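Local coordinates for EscN (Escherichia coli O127:H6, PDB 2OBL), which belongs to the ATP synthase alpha/beta family and is a type III secretion system protein with a P-loop NTPase-type fold, at residues Ala117-Pro120 and Gln121-Ser125. The protein carries 1 engineered substitution. Residues are numbered along the deposited sequence; the frame is centred on the assembly and turned at random.
Sequences ALLP and QSTLS
The puckered ring of Pro-120 meets Thr-123 through its CG and CD atoms. Pro-120 CG and Thr-123 OG1 are 3.6 Å apart, and the two side chains run at a slant to each other. Ser-122 OG comes near the same CG, at 4.0 Å. The flat peptide carbonyl of Gln-121, the next residue after the proline, is approached on both faces by Ser-125, one turn on. Ser-125 N binds Gln-121 O from one face at 3.0 Å, and Ser-125 OG binds it from the other at 3.1 Å. The hydroxyl lies above the carbonyl plane.

Pro-120 is the N-cap residue of helix 121-124. Its carbonyl starts the helical hydrogen bonding. Leu-124 N donates to Pro-120 O at 2.9 Å in an almost straight bond (174°). Thr-123 N also reaches Pro-120 O, but by a bent, weak bond (125°).

The apolar part joins Leu-119 and Leu-124. Their side chains cross at about a right angle, with Leu-119 CD1 and Leu-124 CD2 3.8 Å apart. The other branch, Leu-124 CD1, packs against Leu-119 O at 3.4 Å.

Thr-123 OG1 stands anti to its carbonyl carbon (chi1 -60°). From there it touches the proline ring and hydrogen-bonds Asn-93 OD1. Asn-93 ND2 binds Leu-118 O, so one amide holds both the loop and the short helix. Leu-119 also packs on Cys-92. The loop thus leads from helix 109-116 into helix 121-124 against helix 84-94, shortly before strand 127-132 of the mixed sheet.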
# COMPACT_ATOMS: atom_id res chain seq x y z
N ALA A 117 -0.56 4.12 -16.96
CA ALA A 117 -1.22 5.30 -17.49
C ALA A 117 -1.62 6.32 -16.42
O ALA A 117 -1.75 7.50 -16.71
CB ALA A 117 -2.43 4.90 -18.34
N LEU A 118 -1.79 5.87 -15.17
CA LEU A 118 -2.16 6.77 -14.07
C LEU A 118 -1.00 7.66 -13.61
O LEU A 118 -1.20 8.59 -12.82
CB LEU A 118 -2.66 5.95 -12.86
CG LEU A 118 -3.78 4.95 -13.14
CD1 LEU A 118 -4.09 4.12 -11.91
CD2 LEU A 118 -5.05 5.68 -13.60
N LEU A 119 0.21 7.35 -14.06
CA LEU A 119 1.38 8.04 -13.54
C LEU A 119 1.92 9.04 -14.55
O LEU A 119 2.37 8.65 -15.62
CB LEU A 119 2.48 7.04 -13.18
CG LEU A 119 2.08 5.82 -12.36
CD1 LEU A 119 3.31 4.92 -12.12
CD2 LEU A 119 1.40 6.19 -11.05
N PRO A 120 1.89 10.34 -14.20
CA PRO A 120 2.45 11.34 -15.09
C PRO A 120 3.97 11.29 -15.16
O PRO A 120 4.63 10.62 -14.34
CB PRO A 120 1.98 12.66 -14.48
CG PRO A 120 1.81 12.37 -13.04
CD PRO A 120 1.35 10.94 -12.97
N GLN A 121 4.53 12.01 -16.13
CA GLN A 121 5.96 12.02 -16.33
C GLN A 121 6.71 12.41 -15.06
O GLN A 121 7.74 11.83 -14.76
CB GLN A 121 6.32 12.95 -17.51
CG GLN A 121 5.81 12.42 -18.85
CD GLN A 121 6.56 11.18 -19.30
OE1 GLN A 121 7.77 11.23 -19.52
NE2 GLN A 121 5.86 10.05 -19.39
N SER A 122 6.18 13.36 -14.29
CA SER A 122 6.86 13.80 -13.07
C SER A 122 6.94 12.69 -12.01
O SER A 122 7.89 12.62 -11.23
CB SER A 122 6.18 15.04 -12.48
OG SER A 122 4.84 14.78 -12.13
N THR A 123 5.94 11.82 -12.00
CA THR A 123 5.97 10.68 -11.09
C THR A 123 6.90 9.60 -11.62
O THR A 123 7.77 9.11 -10.89
CB THR A 123 4.56 10.11 -10.85
OG1 THR A 123 3.73 11.13 -10.27
CG2 THR A 123 4.61 8.88 -9.90
N LEU A 124 6.74 9.23 -12.89
CA LEU A 124 7.59 8.20 -13.49
C LEU A 124 9.08 8.49 -13.37
O LEU A 124 9.89 7.58 -13.26
CB LEU A 124 7.20 7.97 -14.95
CG LEU A 124 5.80 7.39 -15.19
CD1 LEU A 124 5.41 7.60 -16.64
CD2 LEU A 124 5.75 5.89 -14.80
N SER A 125 9.43 9.78 -13.37
CA SER A 125 10.82 10.20 -13.27
C SER A 125 11.48 9.85 -11.95
O SER A 125 12.71 9.83 -11.87
CB SER A 125 10.94 11.70 -13.52
OG SER A 125 10.87 11.95 -14.92